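Local coordinates for protein NADH dehydrogenase, putative (PDB 5JWC) that probably oxidises NADH and passes the electrons through its bound flavin to ubiquinone, as a type II NADH dehydrogenase of the malaria parasite, at residues A[189-201]-A[225-239]. Residues are numbered along the deposited sequence; the frame is centred on the assembly and turned at random.
With FAD (flavin-adenine dinucleotide), chain C.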
# COMPACT_ATOMS: atom_id res chain seq x y z
N LEU A 189 0.07 7.22 -23.68
CA LEU A 189 -0.53 8.07 -22.67
C LEU A 189 -2.02 8.30 -22.93
O LEU A 189 -2.62 9.26 -22.45
CB LEU A 189 0.23 9.40 -22.60
CG LEU A 189 1.67 9.22 -22.13
CD1 LEU A 189 2.54 10.43 -22.47
CD2 LEU A 189 1.66 9.01 -20.62
N HIS A 190 -2.64 7.40 -23.68
CA HIS A 190 -4.07 7.50 -23.87
C HIS A 190 -4.78 6.57 -22.89
O HIS A 190 -4.62 5.36 -22.95
CB HIS A 190 -4.47 7.17 -25.32
CG HIS A 190 -5.95 7.13 -25.52
ND1 HIS A 190 -6.59 6.09 -26.18
CD2 HIS A 190 -6.93 7.97 -25.12
CE1 HIS A 190 -7.90 6.32 -26.19
NE2 HIS A 190 -8.13 7.45 -25.55
N VAL A 191 -5.55 7.15 -21.99
CA VAL A 191 -6.31 6.35 -21.03
C VAL A 191 -7.74 6.28 -21.54
O VAL A 191 -8.33 7.30 -21.89
CB VAL A 191 -6.27 6.94 -19.61
CG1 VAL A 191 -7.07 6.07 -18.64
CG2 VAL A 191 -4.81 7.08 -19.13
N ALA A 192 -8.26 5.06 -21.61
CA ALA A 192 -9.61 4.82 -22.08
C ALA A 192 -10.41 4.16 -20.98
O ALA A 192 -9.95 3.16 -20.40
CB ALA A 192 -9.60 3.94 -23.32
N VAL A 193 -11.58 4.72 -20.69
CA VAL A 193 -12.43 4.19 -19.65
C VAL A 193 -13.73 3.73 -20.30
O VAL A 193 -14.41 4.51 -20.97
CB VAL A 193 -12.72 5.24 -18.56
CG1 VAL A 193 -13.73 4.70 -17.55
CG2 VAL A 193 -11.40 5.69 -17.88
N VAL A 194 -14.05 2.46 -20.11
CA VAL A 194 -15.22 1.88 -20.76
C VAL A 194 -16.40 1.81 -19.81
O VAL A 194 -16.40 1.03 -18.85
CB VAL A 194 -14.91 0.48 -21.29
CG1 VAL A 194 -16.12 -0.09 -22.03
CG2 VAL A 194 -13.69 0.55 -22.19
N GLY A 195 -17.42 2.62 -20.07
CA GLY A 195 -18.62 2.62 -19.27
C GLY A 195 -18.98 4.01 -18.79
O GLY A 195 -18.18 4.65 -18.12
N GLY A 196 -20.19 4.48 -19.13
CA GLY A 196 -20.61 5.84 -18.81
C GLY A 196 -21.45 5.96 -17.55
O GLY A 196 -22.03 7.02 -17.28
N GLY A 197 -21.52 4.89 -16.77
CA GLY A 197 -22.20 4.90 -15.48
C GLY A 197 -21.34 5.62 -14.44
O GLY A 197 -20.28 6.15 -14.78
N PRO A 198 -21.79 5.65 -13.19
CA PRO A 198 -21.12 6.45 -12.16
C PRO A 198 -19.64 6.07 -11.96
O PRO A 198 -18.81 6.96 -11.80
CB PRO A 198 -21.92 6.14 -10.89
CG PRO A 198 -23.26 5.69 -11.37
CD PRO A 198 -23.01 4.99 -12.69
N THR A 199 -19.33 4.78 -11.98
CA THR A 199 -17.94 4.37 -11.77
C THR A 199 -17.01 4.86 -12.88
O THR A 199 -15.98 5.49 -12.60
CB THR A 199 -17.80 2.87 -11.66
OG1 THR A 199 -18.50 2.44 -10.50
CG2 THR A 199 -16.32 2.50 -11.52
N GLY A 200 -17.38 4.57 -14.13
CA GLY A 200 -16.62 5.03 -15.28
C GLY A 200 -16.45 6.54 -15.29
O GLY A 200 -15.36 7.07 -15.53
N VAL A 201 -17.53 7.24 -15.00
CA VAL A 201 -17.50 8.69 -14.95
C VAL A 201 -16.56 9.18 -13.85
O VAL A 201 -15.74 10.06 -14.08
CB VAL A 201 -18.92 9.28 -14.75
CG1 VAL A 201 -18.83 10.72 -14.30
CG2 VAL A 201 -19.72 9.15 -16.04
N PHE A 225 0.91 15.20 -24.21
CA PHE A 225 0.63 13.96 -24.93
C PHE A 225 -0.43 13.07 -24.27
O PHE A 225 -0.82 12.06 -24.83
CB PHE A 225 1.92 13.16 -25.10
CG PHE A 225 3.01 13.95 -25.76
CD1 PHE A 225 2.74 14.73 -26.87
CD2 PHE A 225 4.31 13.93 -25.25
CE1 PHE A 225 3.73 15.47 -27.48
CE2 PHE A 225 5.31 14.67 -25.87
CZ PHE A 225 5.02 15.44 -26.98
N ILE A 226 -0.87 13.45 -23.08
CA ILE A 226 -1.83 12.65 -22.33
C ILE A 226 -3.25 12.91 -22.81
O ILE A 226 -3.64 14.06 -23.00
CB ILE A 226 -1.74 12.95 -20.82
CG1 ILE A 226 -0.31 12.67 -20.32
CG2 ILE A 226 -2.78 12.10 -20.06
CD1 ILE A 226 -0.07 13.11 -18.91
N SER A 227 -4.03 11.85 -22.99
CA SER A 227 -5.44 12.01 -23.29
C SER A 227 -6.28 11.00 -22.53
O SER A 227 -5.78 9.96 -22.10
CB SER A 227 -5.70 11.87 -24.79
OG SER A 227 -5.17 10.65 -25.29
N ILE A 228 -7.56 11.33 -22.38
CA ILE A 228 -8.52 10.42 -21.78
C ILE A 228 -9.78 10.36 -22.62
O ILE A 228 -10.30 11.41 -23.02
CB ILE A 228 -8.96 10.85 -20.39
CG1 ILE A 228 -7.80 11.23 -19.50
CG2 ILE A 228 -9.79 9.75 -19.72
CD1 ILE A 228 -8.30 11.77 -18.15
N SER A 229 -10.28 9.15 -22.84
CA SER A 229 -11.55 8.97 -23.52
C SER A 229 -12.47 8.15 -22.62
O SER A 229 -12.00 7.23 -21.96
CB SER A 229 -11.36 8.25 -24.86
OG SER A 229 -10.47 8.96 -25.71
N ILE A 230 -13.76 8.47 -22.60
CA ILE A 230 -14.73 7.60 -21.94
C ILE A 230 -15.71 7.08 -22.99
O ILE A 230 -16.17 7.83 -23.85
CB ILE A 230 -15.46 8.33 -20.77
CG1 ILE A 230 -16.44 7.38 -20.06
CG2 ILE A 230 -16.14 9.60 -21.23
CD1 ILE A 230 -17.03 7.99 -18.77
N ILE A 231 -16.00 5.79 -22.93
CA ILE A 231 -16.78 5.13 -23.96
C ILE A 231 -18.08 4.59 -23.38
O ILE A 231 -18.06 3.87 -22.37
CB ILE A 231 -15.98 3.99 -24.59
CG1 ILE A 231 -14.76 4.55 -25.32
CG2 ILE A 231 -16.85 3.17 -25.55
CD1 ILE A 231 -13.49 3.82 -25.01
N GLU A 232 -19.20 4.95 -24.01
CA GLU A 232 -20.51 4.59 -23.47
C GLU A 232 -21.50 4.29 -24.62
O GLU A 232 -21.64 5.08 -25.54
CB GLU A 232 -21.01 5.71 -22.56
CG GLU A 232 -22.50 5.68 -22.19
CD GLU A 232 -22.96 4.36 -21.59
OE1 GLU A 232 -22.16 3.69 -20.88
OE2 GLU A 232 -24.13 3.98 -21.85
N GLY A 233 -22.19 3.16 -24.53
CA GLY A 233 -23.12 2.73 -25.57
C GLY A 233 -24.29 3.67 -25.84
O GLY A 233 -24.65 3.88 -27.00
N GLY A 234 -24.86 4.24 -24.79
CA GLY A 234 -26.01 5.13 -24.92
C GLY A 234 -25.57 6.56 -25.16
O GLY A 234 -24.37 6.83 -25.18
N ASN A 235 -26.53 7.47 -25.33
CA ASN A 235 -26.20 8.87 -25.59
C ASN A 235 -25.76 9.65 -24.34
O ASN A 235 -25.15 10.71 -24.46
CB ASN A 235 -27.40 9.58 -26.24
CG ASN A 235 -27.12 11.05 -26.52
OD1 ASN A 235 -26.27 11.39 -27.36
ND2 ASN A 235 -27.82 11.93 -25.81
N ASN A 236 -26.06 9.12 -23.16
CA ASN A 236 -25.87 9.90 -21.93
C ASN A 236 -24.79 9.36 -20.98
O ASN A 236 -24.81 8.18 -20.64
CB ASN A 236 -27.19 9.97 -21.14
CG ASN A 236 -28.24 10.85 -21.80
OD1 ASN A 236 -27.95 11.67 -22.65
ND2 ASN A 236 -29.49 10.69 -21.38
N LEU A 237 -23.89 10.22 -20.51
CA LEU A 237 -23.12 9.87 -19.32
C LEU A 237 -24.09 9.94 -18.13
O LEU A 237 -25.02 10.75 -18.15
CB LEU A 237 -21.96 10.82 -19.11
CG LEU A 237 -20.98 10.84 -20.28
CD1 LEU A 237 -19.90 11.88 -20.04
CD2 LEU A 237 -20.41 9.44 -20.44
N LEU A 238 -23.88 9.11 -17.11
CA LEU A 238 -24.77 9.03 -15.95
C LEU A 238 -26.24 8.90 -16.38
O LEU A 238 -27.06 9.75 -16.02
CB LEU A 238 -24.60 10.27 -15.05
CG LEU A 238 -23.23 10.53 -14.43
CD1 LEU A 238 -23.28 11.73 -13.51
CD2 LEU A 238 -22.75 9.28 -13.68
N PRO A 239 -26.58 7.84 -17.14
CA PRO A 239 -27.94 7.72 -17.70
C PRO A 239 -29.02 7.49 -16.63
O PRO A 239 -30.18 7.81 -16.88
CB PRO A 239 -27.83 6.52 -18.65
CG PRO A 239 -26.72 5.67 -18.07
CD PRO A 239 -25.72 6.70 -17.53
PA FAD C . -19.99 -7.12 -2.15
O1A FAD C . -19.18 -7.08 -3.41
O2A FAD C . -20.01 -5.83 -1.40
O5B FAD C . -19.48 -8.31 -1.19
C5B FAD C . -19.39 -9.64 -1.64
C4B FAD C . -18.50 -10.37 -0.65
O4B FAD C . -18.59 -11.76 -0.89
C3B FAD C . -17.03 -9.97 -0.81
O3B FAD C . -16.45 -9.86 0.47
C2B FAD C . -16.42 -11.17 -1.50
O2B FAD C . -15.06 -11.31 -1.15
C1B FAD C . -17.28 -12.28 -0.90
N9A FAD C . -17.31 -13.53 -1.66
C8A FAD C . -17.28 -13.70 -3.03
N7A FAD C . -17.34 -15.03 -3.28
C5A FAD C . -17.42 -15.70 -2.11
C6A FAD C . -17.50 -17.05 -1.82
N6A FAD C . -17.61 -17.95 -2.80
N1A FAD C . -17.58 -17.45 -0.50
C2A FAD C . -17.56 -16.50 0.51
N3A FAD C . -17.47 -15.16 0.21
C4A FAD C . -17.39 -14.77 -1.08
N1 FAD C . -23.53 1.30 -4.68
C2 FAD C . -24.20 2.39 -4.21
O2 FAD C . -25.29 2.24 -3.67
N3 FAD C . -23.66 3.66 -4.32
C4 FAD C . -22.43 3.86 -4.90
O4 FAD C . -21.97 5.01 -4.97
C4X FAD C . -21.73 2.76 -5.37
N5 FAD C . -20.50 2.90 -5.96
C5X FAD C . -19.82 1.78 -6.42
C6 FAD C . -18.57 1.92 -6.99
C7 FAD C . -17.87 0.82 -7.46
C7M FAD C . -16.51 1.03 -8.08
C8 FAD C . -18.42 -0.45 -7.35
C8M FAD C . -17.68 -1.65 -7.85
C9 FAD C . -19.68 -0.60 -6.77
C9A FAD C . -20.38 0.51 -6.30
N10 FAD C . -21.63 0.38 -5.72
C10 FAD C . -22.29 1.48 -5.25
C1' FAD C . -22.30 -0.96 -5.62
C2' FAD C . -22.00 -1.76 -4.37
O2' FAD C . -20.61 -1.92 -4.26
C3' FAD C . -22.61 -3.13 -4.56
O3' FAD C . -23.98 -3.04 -4.88
C4' FAD C . -22.41 -3.88 -3.25
O4' FAD C . -21.05 -4.20 -3.19
C5' FAD C . -23.26 -5.13 -3.14
O5' FAD C . -23.04 -5.68 -1.86
P FAD C . -22.84 -7.26 -1.69
O1P FAD C . -22.72 -7.59 -0.22
O2P FAD C . -23.99 -7.92 -2.40
O3P FAD C . -21.49 -7.60 -2.52
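Leu189 CD1 lies against Phe225 CB, while its CB and CD2 pack on Ile226 CG1, just ahead of strand 190-194. This strand runs parallel to strand 227-232. Backbone hydrogen bonds alternate between them from Leu189 O with Ser227 N to Gly195 N with Ile231 O.

On the face shared with Ala192 and Ser229, the His190 ring (CG anti to the backbone N, chi1 174°) swings past Ser227 to Ser229, two residues further along the neighbouring strand. NE2 and Ser229 OG share a 2.8 Å hydrogen bond, near the ring plane. ND1 is hydrogen-bonded to Ser289 O, so both ring nitrogens are held and the ring's rotation is fixed.

At the turn, Gly196 N donates to Glu232 OE1 (2.8 Å), on the anti side, tilted 25° from the carboxylate plane. Glu232 bends at chi2 (54°), and its OE2 takes Gly234 N at 3.0 Å. Gly196 O receives Leu238 N. Pro198 CA then rests on Leu238 CD2 (3.6 Å). Thr199 OG1 lies 3.4 Å from FAD C7M. Val201 CG2 touches that same leucine methyl and lies 4.0 Å from Ile230 CD1.

Helix 198-218 makes this a beta-alpha-beta unit. Gly195, Gly197 and Gly200 fit a Rossmann-type GxGxxG turn, and acidic Glu232 is consistent with an NADH-binding fold. Its carboxylate bridges two backbone amides, which would probably stabilise its negative charge.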